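Side-chain contacts in conserved hypothetical protein (Shewanella loihica, PDB 2GPI), which is of unknown function, belongs to the DUF1488 family and may be linked to transcriptional regulation of the shikimate pathway: residues 8-13 with 65-70; 12-15 with 20-23; 40-43 with 48-51; 72-77 with 83-88. All blocks are in the same frame, centred on the assembly; numbering follows the deposited sequence.

Contact 1: 8-13 with 65-70; sequences FTEQLT and DIEEQA
The F8 ring lies on the side chain of E67, with E67 CB almost directly beneath it, 3.9 Å from the ring centroid and 6° off the normal. This is a CH-pi contact. E67 CG stays over the same face and runs on toward F8 CB, because the glutamate chain is extended beyond CG (chi2 179°); the ring and the glutamate chain overlap head to tail, and the carboxylate ends only 24° from parallel with the ring. At the far end of the ring, F8 CE1 meets A70 CB at 3.8 Å, one helical turn on.

The polar end of E67 faces a second acid. E10 OE2 and E67 OE2 are 2.4 Å apart, so short a distance that the pair probably retains a proton. The bend of E10 at chi2 (-49°) folds its carboxylate back toward the helix, where its plane stands 73° from that of E67. R63, just before the segment 65-70, forms salt bridges through NE to OE1 of both acids and would probably offset the negative charge that remains on the pair. Water 1 links the loop backbone to the helix acid: it accepts from E10 N at 2.9 Å and can donate to E67 OE2 over a long 3.2 Å.

Further out, T24 on strand 20-27 steadies the loop: its OG1 is hydrogen-bonded to T9 OG1 and Q11 N, while A25 touches F8. The arrangement is alpha+beta, with helix 63-75 packed on a mostly antiparallel sheet; the end of strand 6-8 and its following loop close over that helix through an aromatic ring and two glutamates that share R63.

Contact 2: 12-15 with 20-23; sequences LTWD and AIHF
T13 and H22 form an antiparallel hydrogen-bonded pair, T13 N to H22 O at 3.0 Å and H22 N to T13 O at 2.7 Å, and two residues on D15 pairs likewise with A20, the strand directions meeting at a strongly twisted 130°. Of the D15–A20 bonds, D15 N to A20 O is nearly linear (174°), while A20 N to D15 O is longer at 3.3 Å.

On one side of the sheet W14 and I21 cross at about a right angle. W14 CG is anti to the backbone N (chi1 -169°), which swings the indole across the neighbouring strand: A20 O sits above one face, toward the rim, and I21 CD1 meets the edge in plane, 3.7 Å from W14 CE3. Just before the strand, L12 CD2, in one of two modelled conformers, presses on F23 CB at 3.4 Å.

T13 and H22 lie side by side on the other side with D15. Water 2 joins them, 2.9 Å from T13 OG1 and donating to H22 O, and it rests over the imidazole face. H22 NE2 is hydrogen-bonded to D33 OD1, and Y35 stacks on the ring.

The chemistry is thus split: a hydrophobic side turned toward helices 38-45 and 52-61, and a polar, water-bridged side whose histidine is oriented by the next strand.

Contact 3: 40-43 with 48-51; sequences VLEH and KINN
E42 OE2 is gripped by three donors: the backbone N of I49 at 2.9 Å, water 3 at 2.7 Å, and the side-chain NE2 of Q38 one turn back on the same helix. The bond from I49 is straight (175° at the hydrogen) and reaches the oxygen on its anti side, 21° out of the carboxylate plane. This is a side-chain-to-backbone hydrogen bond within a helix-loop-helix connection: helix 38-45 holds the loop that leads into helix 52-61. E42 can span the distance because CG lies anti to its carbonyl carbon (chi1 -68°) and the chain runs extended from there, passing its CG across the I49 side chain at a slant. With three donors on one oxygen, the carboxylate is probably favoured in its charged form.

K48 contributes mainly its backbone, its CA lying 3.6 Å from E42 OE2. Its ammonium group does not make a salt bridge here, since K48 NZ stays 6.8 Å from E42 OE1.

The apolar half of the contact belongs to I49. Its side chain turns inward, crosses L41 at about a right angle, and also touches A55 and L58 on helix 52-61, so it fills the angle between the two helices. The loop is held from the other end too: Q54 bonds through its amide to K48 O and N50 N, and N51 is the N-cap of helix 52-61, its OD1 accepting from E53 N. At the tip of the I49 side chain, CD1 is shared between L41 CD2 at 3.8 Å and E42 CG at 4.0 Å.

Contact 4: 72-77 with 83-88; sequences KLIEQE and GHIQVE. With EDO (1,2-ethanediol), chain B.
A single methyl, L73 CD1, meets three successive residues of the strand: it lies 3.5 Å from the backbone O of Q86, 3.9 Å from I85 CG2 and 4.1 Å from V87 CG2. The helix therefore touches peptide backbone as well as side chains, the leucine methyl packing against the Q86 carbonyl oxygen in a van der Waals contact.

I85 divides its branches between two helix residues. CG2, anti to the backbone N, goes to L73 and also approaches L73 CB, the two side chains meeting at a slant. CG1 goes the other way and abuts I74 CG1 at 3.6 Å, crossing that side chain at about a right angle. The folded second torsion of I85 (chi2 -74°) then brings CD1 back against the helix, 3.7 Å from I74 CG1. I74 also reaches I6 of strand 6-8 and A25 of strand 20-27, so the helix covers these strands as well.

Just beyond these residues the helix ends in a Schellman motif. E77 takes a positive phi of 61° and its N bonds back to I74 O, which ends the helix and lets the chain leave it. A 1,2-ethanediol, probably from the crystallisation liquor, donates from O2 to E75 O at 2.8 Å near this C-terminal end. On the return, D80 OD1 accepts from H84 N and so helps shape the loop before the strand.

I85 and V87 are tied by backbone hydrogen bonds to strand 30-37. Helix 63-75 is the last of three in the connection that crosses from strand 30-37 to its parallel neighbour 85-87, a beta-alpha-beta crossover in outline.

From the N terminus, the chain opens contact 1 at the loop after strand 6-8; contact 2 begins in the same stretch, sharing L12 and T13, and closes first, as a short hairpin. Contact 3 follows in series, clasping the turn between helices 38-45 and 52-61, and is nested inside the long loop that contact 1 closes on helix 63-75. Contact 4 comes afterward, from the end of that same helix to strand 85-87. F23 of contact 2 packs on I66, A70 and V87, and L41 of contact 3 touches both I21 and I66. Strands 6-8, 13-15 and 20-27 are thus joined to helices 38-45 and 63-75 and to strand 85-87.

Contact 1: 8-13 with 65-70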
loop_
_atom_site.group_PDB
_atom_site.type_symbol
_atom_site.label_atom_id
_atom_site.label_comp_id
_atom_site.label_asym_id
_atom_site.label_seq_id
_atom_site.Cartn_x
_atom_site.Cartn_y
_atom_site.Cartn_z
ATOM N N PHE A 8 2.438 0.438 -10.200
ATOM C CA PHE A 8 1.407 -0.042 -9.309
ATOM C C PHE A 8 0.295 -0.676 -10.124
ATOM O O PHE A 8 -0.366 -0.018 -10.949
ATOM C CB PHE A 8 0.934 1.086 -8.410
ATOM C CG PHE A 8 1.999 1.492 -7.462
ATOM C CD1 PHE A 8 2.122 0.852 -6.245
ATOM C CD2 PHE A 8 2.954 2.388 -7.829
ATOM C CE1 PHE A 8 3.187 1.125 -5.402
ATOM C CE2 PHE A 8 3.982 2.699 -6.962
ATOM C CZ PHE A 8 4.084 2.046 -5.739
ATOM N N THR A 9 0.148 -1.978 -9.946
ATOM C CA THR A 9 -0.691 -2.758 -10.831
ATOM C C THR A 9 -2.135 -2.967 -10.364
ATOM O O THR A 9 -2.923 -3.654 -11.054
ATOM C CB THR A 9 0.005 -4.102 -11.113
ATOM O OG1 THR A 9 0.320 -4.768 -9.877
ATOM C CG2 THR A 9 1.278 -3.919 -11.949
ATOM N N GLU A 10 -2.496 -2.362 -9.225
ATOM C CA GLU A 10 -3.896 -2.227 -8.820
ATOM C C GLU A 10 -4.634 -3.549 -8.583
ATOM O O GLU A 10 -5.835 -3.654 -8.842
ATOM C CB GLU A 10 -4.668 -1.342 -9.814
ATOM C CG GLU A 10 -4.056 0.068 -9.972
ATOM C CD GLU A 10 -3.761 0.763 -8.642
ATOM O OE1 GLU A 10 -4.702 1.042 -7.861
ATOM O OE2 GLU A 10 -2.555 1.069 -8.380
ATOM N N GLN A 11 -3.891 -4.546 -8.098
ATOM C CA GLN A 11 -4.495 -5.745 -7.543
ATOM C C GLN A 11 -4.707 -5.410 -6.068
ATOM O O GLN A 11 -3.771 -5.384 -5.283
ATOM C CB GLN A 11 -3.590 -6.965 -7.813
ATOM C CG GLN A 11 -3.372 -7.230 -9.298
ATOM C CD GLN A 11 -2.462 -8.411 -9.581
ATOM O OE1 GLN A 11 -2.146 -9.193 -8.691
ATOM N NE2 GLN A 11 -2.048 -8.550 -10.840
ATOM N N LEU A 12 -5.935 -5.003 -5.749
ATOM C CA LEU A 12 -6.290 -4.468 -4.425
ATOM C C LEU A 12 -7.179 -5.478 -3.751
ATOM O O LEU A 12 -8.233 -5.834 -4.290
ATOM C CB LEU A 12 -6.981 -3.110 -4.542
ATOM C CG LEU A 12 -6.244 -2.092 -5.436
ATOM C CD1 LEU A 12 -7.129 -0.863 -5.726
ATOM C CD2 LEU A 12 -4.881 -1.718 -4.912
ATOM N N THR A 13 -6.719 -5.971 -2.604
ATOM C CA THR A 13 -7.456 -6.993 -1.804
ATOM C C THR A 13 -7.319 -6.682 -0.300
ATOM O O THR A 13 -6.447 -5.949 0.132
ATOM C CB THR A 13 -6.936 -8.399 -2.144
ATOM O OG1 THR A 13 -5.539 -8.502 -1.810
ATOM C CG2 THR A 13 -7.138 -8.691 -3.621
ATOM N N ASP A 65 -1.570 9.141 -2.797
ATOM C CA ASP A 65 -0.738 9.392 -1.621
ATOM C C ASP A 65 -0.110 8.115 -1.090
ATOM O O ASP A 65 1.044 8.087 -0.652
ATOM C CB ASP A 65 -1.617 10.007 -0.530
ATOM C CG ASP A 65 -2.059 11.450 -0.838
ATOM O OD1 ASP A 65 -1.502 12.102 -1.759
ATOM O OD2 ASP A 65 -2.956 11.908 -0.102
ATOM N N ILE A 66 -0.905 7.057 -1.042
ATOM C CA ILE A 66 -0.430 5.765 -0.496
ATOM C C ILE A 66 0.644 5.173 -1.387
ATOM O O ILE A 66 1.689 4.744 -0.933
ATOM C CB ILE A 66 -1.590 4.791 -0.270
ATOM C CG1 ILE A 66 -2.560 5.283 0.818
ATOM C CG2 ILE A 66 -1.098 3.385 0.110
ATOM C CD1 ILE A 66 -3.908 4.608 0.838
ATOM N N GLU A 67 0.347 5.123 -2.690
ATOM C CA GLU A 67 1.299 4.566 -3.654
ATOM C C GLU A 67 2.571 5.442 -3.746
ATOM O O GLU A 67 3.676 4.869 -3.904
ATOM C CB GLU A 67 0.621 4.327 -5.015
ATOM C CG GLU A 67 -0.434 3.164 -4.906
ATOM C CD GLU A 67 -1.187 2.831 -6.163
ATOM O OE1 GLU A 67 -1.212 3.635 -7.126
ATOM O OE2 GLU A 67 -1.766 1.693 -6.196
ATOM N N GLU A 68 2.443 6.770 -3.580
ATOM C CA GLU A 68 3.624 7.628 -3.551
ATOM C C GLU A 68 4.555 7.185 -2.440
ATOM O O GLU A 68 5.769 7.086 -2.621
ATOM C CB GLU A 68 3.249 9.097 -3.368
ATOM C CG GLU A 68 4.392 10.015 -3.354
ATOM C CD GLU A 68 3.969 11.463 -3.392
ATOM O OE1 GLU A 68 2.865 11.790 -2.944
ATOM O OE2 GLU A 68 4.774 12.284 -3.857
ATOM N N GLN A 69 3.966 6.956 -1.278
ATOM C CA GLN A 69 4.751 6.542 -0.098
ATOM C C GLN A 69 5.365 5.135 -0.322
ATOM O O GLN A 69 6.532 4.927 -0.001
ATOM C CB GLN A 69 3.915 6.606 1.178
ATOM C CG GLN A 69 4.684 6.213 2.424
ATOM C CD GLN A 69 5.884 7.071 2.785
ATOM O OE1 GLN A 69 6.006 8.214 2.351
ATOM N NE2 GLN A 69 6.763 6.534 3.650
ATOM N N ALA A 70 4.599 4.200 -0.905
ATOM C CA ALA A 70 5.140 2.873 -1.187
ATOM C C ALA A 70 6.307 2.977 -2.147
ATOM O O ALA A 70 7.311 2.249 -2.002
ATOM C CB ALA A 70 4.051 1.953 -1.762
HETATM O O HOH W 1 -1.446 -1.468 -6.669
#

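Contact 2: 12-15 with 20-23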
loop_
_atom_site.group_PDB
_atom_site.type_symbol
_atom_site.label_atom_id
_atom_site.label_comp_id
_atom_site.label_asym_id
_atom_site.label_seq_id
_atom_site.Cartn_x
_atom_site.Cartn_y
_atom_site.Cartn_z
ATOM N N LEU A 12 -5.935 -5.003 -5.749
ATOM C CA LEU A 12 -6.290 -4.468 -4.425
ATOM C C LEU A 12 -7.179 -5.478 -3.751
ATOM O O LEU A 12 -8.233 -5.834 -4.290
ATOM C CB LEU A 12 -6.981 -3.110 -4.542
ATOM C CG LEU A 12 -6.244 -2.092 -5.436
ATOM C CD1 LEU A 12 -7.129 -0.863 -5.726
ATOM C CD2 LEU A 12 -4.881 -1.718 -4.912
ATOM N N THR A 13 -6.719 -5.971 -2.604
ATOM C CA THR A 13 -7.456 -6.993 -1.804
ATOM C C THR A 13 -7.319 -6.682 -0.300
ATOM O O THR A 13 -6.447 -5.949 0.132
ATOM C CB THR A 13 -6.936 -8.399 -2.144
ATOM O OG1 THR A 13 -5.539 -8.502 -1.810
ATOM C CG2 THR A 13 -7.138 -8.691 -3.621
ATOM N N TRP A 14 -8.211 -7.270 0.493
ATOM C CA TRP A 14 -8.064 -7.340 1.941
ATOM C C TRP A 14 -7.359 -8.629 2.376
ATOM O O TRP A 14 -7.719 -9.764 1.949
ATOM C CB TRP A 14 -9.427 -7.226 2.639
ATOM C CG TRP A 14 -9.311 -7.017 4.151
ATOM C CD1 TRP A 14 -9.451 -7.967 5.125
ATOM C CD2 TRP A 14 -8.993 -5.790 4.836
ATOM N NE1 TRP A 14 -9.265 -7.408 6.356
ATOM C CE2 TRP A 14 -8.989 -6.077 6.223
ATOM C CE3 TRP A 14 -8.763 -4.481 4.432
ATOM C CZ2 TRP A 14 -8.729 -5.097 7.195
ATOM C CZ3 TRP A 14 -8.521 -3.488 5.405
ATOM C CH2 TRP A 14 -8.471 -3.819 6.763
ATOM N N ASP A 15 -6.385 -8.470 3.243
ATOM C CA ASP A 15 -5.654 -9.573 3.816
ATOM C C ASP A 15 -6.109 -9.736 5.268
ATOM O O ASP A 15 -5.784 -8.913 6.146
ATOM C CB ASP A 15 -4.152 -9.281 3.675
ATOM C CG ASP A 15 -3.265 -10.368 4.271
ATOM O OD1 ASP A 15 -3.679 -11.136 5.158
ATOM O OD2 ASP A 15 -2.100 -10.422 3.820
ATOM N N ALA A 20 -5.125 -5.769 6.673
ATOM C CA ALA A 20 -4.477 -4.763 5.840
ATOM C C ALA A 20 -5.058 -4.789 4.444
ATOM O O ALA A 20 -5.494 -5.844 3.985
ATOM C CB ALA A 20 -2.970 -5.058 5.779
ATOM N N ILE A 21 -5.038 -3.653 3.749
ATOM C CA ILE A 21 -5.179 -3.646 2.313
ATOM C C ILE A 21 -3.844 -4.088 1.702
ATOM O O ILE A 21 -2.769 -3.552 2.027
ATOM C CB ILE A 21 -5.576 -2.274 1.740
ATOM C CG1 ILE A 21 -7.063 -1.924 2.072
ATOM C CG2 ILE A 21 -5.353 -2.220 0.183
ATOM C CD1 ILE A 21 -8.054 -2.704 1.254
ATOM N N HIS A 22 -3.949 -5.066 0.840
ATOM C CA HIS A 22 -2.816 -5.595 0.078
ATOM C C HIS A 22 -2.918 -4.969 -1.338
ATOM O O HIS A 22 -3.939 -5.117 -2.051
ATOM C CB HIS A 22 -2.867 -7.127 0.117
ATOM C CG HIS A 22 -1.886 -7.828 -0.837
ATOM N ND1 HIS A 22 -2.026 -9.141 -1.222
ATOM C CD2 HIS A 22 -0.738 -7.379 -1.419
ATOM C CE1 HIS A 22 -1.013 -9.476 -2.008
ATOM N NE2 HIS A 22 -0.218 -8.424 -2.153
ATOM N N PHE A 23 -1.839 -4.308 -1.755
ATOM C CA PHE A 23 -1.768 -3.718 -3.083
ATOM C C PHE A 23 -0.426 -4.116 -3.710
ATOM O O PHE A 23 0.487 -4.503 -3.031
ATOM C CB PHE A 23 -2.036 -2.213 -3.134
ATOM C CG PHE A 23 -1.092 -1.339 -2.330
ATOM C CD1 PHE A 23 -1.132 -1.297 -0.946
ATOM C CD2 PHE A 23 -0.166 -0.549 -2.971
ATOM C CE1 PHE A 23 -0.292 -0.435 -0.242
ATOM C CE2 PHE A 23 0.686 0.303 -2.254
ATOM C CZ PHE A 23 0.627 0.349 -0.917
HETATM O O HOH W 2 -3.500 -7.808 -3.723
#

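Contact 3: 40-43 with 48-51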
loop_
_atom_site.group_PDB
_atom_site.type_symbol
_atom_site.label_atom_id
_atom_site.label_comp_id
_atom_site.label_asym_id
_atom_site.label_seq_id
_atom_site.Cartn_x
_atom_site.Cartn_y
_atom_site.Cartn_z
ATOM N N VAL A 40 -3.646 2.276 10.045
ATOM C CA VAL A 40 -2.990 3.330 9.280
ATOM C C VAL A 40 -4.006 4.026 8.373
ATOM O O VAL A 40 -4.083 5.275 8.271
ATOM C CB VAL A 40 -1.778 2.803 8.463
ATOM C CG1 VAL A 40 -1.140 3.960 7.666
ATOM C CG2 VAL A 40 -0.750 2.211 9.426
ATOM N N LEU A 41 -4.801 3.227 7.694
ATOM C CA LEU A 41 -5.819 3.739 6.815
ATOM C C LEU A 41 -6.924 4.484 7.544
ATOM O O LEU A 41 -7.380 5.500 7.065
ATOM C CB LEU A 41 -6.419 2.580 6.010
ATOM C CG LEU A 41 -7.247 2.905 4.795
ATOM C CD1 LEU A 41 -6.534 3.873 3.852
ATOM C CD2 LEU A 41 -7.609 1.511 4.068
ATOM N N GLU A 42 -7.329 3.994 8.709
ATOM C CA GLU A 42 -8.320 4.691 9.558
ATOM C C GLU A 42 -7.837 6.064 10.004
ATOM O O GLU A 42 -8.612 7.044 9.952
ATOM C CB GLU A 42 -8.680 3.859 10.792
ATOM C CG GLU A 42 -9.470 2.597 10.382
ATOM C CD GLU A 42 -9.808 1.676 11.559
ATOM O OE1 GLU A 42 -9.018 1.640 12.542
ATOM O OE2 GLU A 42 -10.865 1.005 11.527
ATOM N N HIS A 43 -6.593 6.128 10.478
ATOM C CA HIS A 43 -5.987 7.422 10.859
ATOM C C HIS A 43 -5.904 8.369 9.657
ATOM O O HIS A 43 -6.287 9.515 9.747
ATOM C CB HIS A 43 -4.581 7.252 11.452
ATOM C CG HIS A 43 -4.536 6.638 12.815
ATOM N ND1 HIS A 43 -5.092 7.220 13.940
ATOM C CD2 HIS A 43 -3.889 5.525 13.256
ATOM C CE1 HIS A 43 -4.853 6.451 14.994
ATOM N NE2 HIS A 43 -4.113 5.425 14.609
ATOM N N LYS A 48 -13.302 5.178 10.924
ATOM C CA LYS A 48 -13.166 3.779 11.283
ATOM C C LYS A 48 -13.793 2.866 10.195
ATOM O O LYS A 48 -14.801 3.232 9.586
ATOM C CB LYS A 48 -13.737 3.551 12.649
ATOM C CG LYS A 48 -12.855 4.253 13.680
ATOM C CD LYS A 48 -13.183 3.897 15.095
ATOM C CE LYS A 48 -12.377 4.771 16.056
ATOM N NZ LYS A 48 -12.784 6.194 15.933
ATOM N N ILE A 49 -13.119 1.753 9.936
ATOM C CA ILE A 49 -13.465 0.815 8.881
ATOM C C ILE A 49 -14.277 -0.308 9.447
ATOM O O ILE A 49 -13.862 -0.955 10.426
ATOM C CB ILE A 49 -12.183 0.173 8.225
ATOM C CG1 ILE A 49 -11.525 1.147 7.264
ATOM C CG2 ILE A 49 -12.523 -1.096 7.465
ATOM C CD1 ILE A 49 -10.069 0.818 6.877
ATOM N N ASN A 50 -15.437 -0.571 8.855
ATOM C CA ASN A 50 -16.291 -1.680 9.320
ATOM C C ASN A 50 -16.801 -2.576 8.193
ATOM O O ASN A 50 -17.618 -3.450 8.442
ATOM C CB ASN A 50 -17.478 -1.147 10.110
ATOM C CG ASN A 50 -18.248 -0.104 9.350
ATOM O OD1 ASN A 50 -18.569 -0.264 8.172
ATOM N ND2 ASN A 50 -18.494 1.037 10.017
ATOM N N ASN A 51 -16.325 -2.342 6.974
ATOM C CA ASN A 51 -16.746 -3.143 5.839
ATOM C C ASN A 51 -15.602 -3.115 4.826
ATOM O O ASN A 51 -14.938 -2.102 4.615
ATOM C CB ASN A 51 -18.056 -2.586 5.260
ATOM C CG ASN A 51 -18.681 -3.513 4.234
ATOM O OD1 ASN A 51 -18.083 -3.758 3.185
ATOM N ND2 ASN A 51 -19.868 -4.022 4.519
HETATM O O HOH W 3 -12.481 -0.141 13.387
#

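Contact 4: 72-77 with 83-88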
loop_
_atom_site.group_PDB
_atom_site.type_symbol
_atom_site.label_atom_id
_atom_site.label_comp_id
_atom_site.label_asym_id
_atom_site.label_seq_id
_atom_site.Cartn_x
_atom_site.Cartn_y
_atom_site.Cartn_z
ATOM N N LYS A 72 8.400 5.467 -2.549
ATOM C CA LYS A 72 9.521 6.005 -1.825
ATOM C C LYS A 72 10.168 4.905 -1.000
ATOM O O LYS A 72 11.389 4.740 -0.992
ATOM C CB LYS A 72 9.049 7.129 -0.920
ATOM C CG LYS A 72 10.156 7.755 -0.196
ATOM C CD LYS A 72 9.625 8.789 0.822
ATOM C CE LYS A 72 9.548 8.179 2.237
ATOM N N LEU A 73 9.328 4.136 -0.316
ATOM C CA LEU A 73 9.861 3.045 0.522
ATOM C C LEU A 73 10.655 2.031 -0.317
ATOM O O LEU A 73 11.728 1.538 0.082
ATOM C CB LEU A 73 8.727 2.371 1.286
ATOM C CG LEU A 73 8.062 3.190 2.398
ATOM C CD1 LEU A 73 6.782 2.487 2.887
ATOM C CD2 LEU A 73 9.054 3.482 3.549
ATOM N N ILE A 74 10.120 1.695 -1.486
ATOM C CA ILE A 74 10.838 0.789 -2.409
ATOM C C ILE A 74 12.191 1.368 -2.839
ATOM O O ILE A 74 13.244 0.703 -2.786
ATOM C CB ILE A 74 9.961 0.437 -3.614
ATOM C CG1 ILE A 74 8.783 -0.435 -3.205
ATOM C CG2 ILE A 74 10.789 -0.266 -4.728
ATOM C CD1 ILE A 74 7.667 -0.503 -4.299
ATOM N N GLU A 75 12.197 2.647 -3.231
ATOM C CA GLU A 75 13.446 3.297 -3.602
ATOM C C GLU A 75 14.466 3.335 -2.486
ATOM O O GLU A 75 15.662 3.251 -2.748
ATOM C CB GLU A 75 13.187 4.708 -4.127
ATOM C CG GLU A 75 12.440 4.677 -5.439
ATOM C CD GLU A 75 12.753 5.848 -6.360
ATOM O OE1 GLU A 75 13.872 6.412 -6.265
ATOM O OE2 GLU A 75 11.892 6.190 -7.210
ATOM N N GLN A 76 13.993 3.453 -1.253
ATOM C CA GLN A 76 14.814 3.510 -0.054
ATOM C C GLN A 76 15.184 2.130 0.473
ATOM O O GLN A 76 15.836 2.016 1.515
ATOM C CB GLN A 76 14.070 4.254 1.072
ATOM C CG GLN A 76 13.930 5.749 0.861
ATOM C CD GLN A 76 13.063 6.417 1.921
ATOM O OE1 GLN A 76 12.278 5.764 2.630
ATOM N NE2 GLN A 76 13.177 7.729 2.006
ATOM N N GLU A 77 14.750 1.065 -0.206
ATOM C CA GLU A 77 15.020 -0.326 0.231
ATOM C C GLU A 77 14.428 -0.661 1.600
ATOM O O GLU A 77 14.944 -1.487 2.352
ATOM C CB GLU A 77 16.509 -0.658 0.173
ATOM C CG GLU A 77 17.152 -0.356 -1.163
ATOM C CD GLU A 77 18.557 -0.909 -1.305
ATOM O OE1 GLU A 77 18.936 -1.849 -0.567
ATOM O OE2 GLU A 77 19.287 -0.390 -2.177
ATOM N N GLY A 83 10.223 -9.496 2.641
ATOM C CA GLY A 83 10.360 -8.933 1.293
ATOM C C GLY A 83 9.205 -8.058 0.868
ATOM O O GLY A 83 9.052 -7.783 -0.319
ATOM N N HIS A 84 8.367 -7.651 1.820
ATOM C CA HIS A 84 7.227 -6.806 1.562
ATOM C C HIS A 84 7.450 -5.341 1.919
ATOM O O HIS A 84 8.399 -4.996 2.619
ATOM C CB HIS A 84 6.046 -7.286 2.354
ATOM C CG HIS A 84 5.641 -8.687 2.069
ATOM N ND1 HIS A 84 5.047 -9.477 3.029
ATOM C CD2 HIS A 84 5.757 -9.454 0.962
ATOM C CE1 HIS A 84 4.833 -10.678 2.524
ATOM N NE2 HIS A 84 5.235 -10.687 1.268
ATOM N N ILE A 85 6.518 -4.502 1.473
ATOM C CA ILE A 85 6.551 -3.089 1.761
ATOM C C ILE A 85 5.338 -2.764 2.653
ATOM O O ILE A 85 4.213 -3.061 2.308
ATOM C CB ILE A 85 6.502 -2.226 0.486
ATOM C CG1 ILE A 85 7.794 -2.389 -0.361
ATOM C CG2 ILE A 85 6.185 -0.737 0.808
ATOM C CD1 ILE A 85 9.026 -1.686 0.233
ATOM N N GLN A 86 5.610 -2.231 3.831
ATOM C CA GLN A 86 4.548 -1.831 4.775
ATOM C C GLN A 86 4.495 -0.314 4.854
ATOM O O GLN A 86 5.452 0.325 5.309
ATOM C CB GLN A 86 4.826 -2.383 6.174
ATOM C CG GLN A 86 5.005 -3.892 6.271
ATOM C CD GLN A 86 3.713 -4.685 6.133
ATOM O OE1 GLN A 86 2.642 -4.241 6.535
ATOM N NE2 GLN A 86 3.823 -5.879 5.573
ATOM N N VAL A 87 3.378 0.266 4.436
ATOM C CA VAL A 87 3.179 1.698 4.506
ATOM C C VAL A 87 2.658 2.012 5.905
ATOM O O VAL A 87 1.580 1.589 6.286
ATOM C CB VAL A 87 2.190 2.166 3.451
ATOM C CG1 VAL A 87 1.809 3.644 3.720
ATOM C CG2 VAL A 87 2.756 1.958 2.044
ATOM N N GLU A 88 3.489 2.702 6.684
ATOM C CA GLU A 88 3.187 2.951 8.114
ATOM C C GLU A 88 2.748 4.391 8.382
ATOM O O GLU A 88 2.130 4.660 9.410
ATOM C CB GLU A 88 4.406 2.539 8.925
ATOM C CG GLU A 88 4.545 1.020 8.836
ATOM C CD GLU A 88 5.690 0.462 9.562
ATOM O OE1 GLU A 88 6.807 0.996 9.412
ATOM O OE2 GLU A 88 5.473 -0.552 10.255
HETATM C C1 EDO B . 16.222 3.353 -6.298
HETATM O O1 EDO B . 16.863 4.584 -5.938
HETATM C C2 EDO B . 17.119 2.151 -6.016
HETATM O O2 EDO B . 16.854 1.588 -4.725
#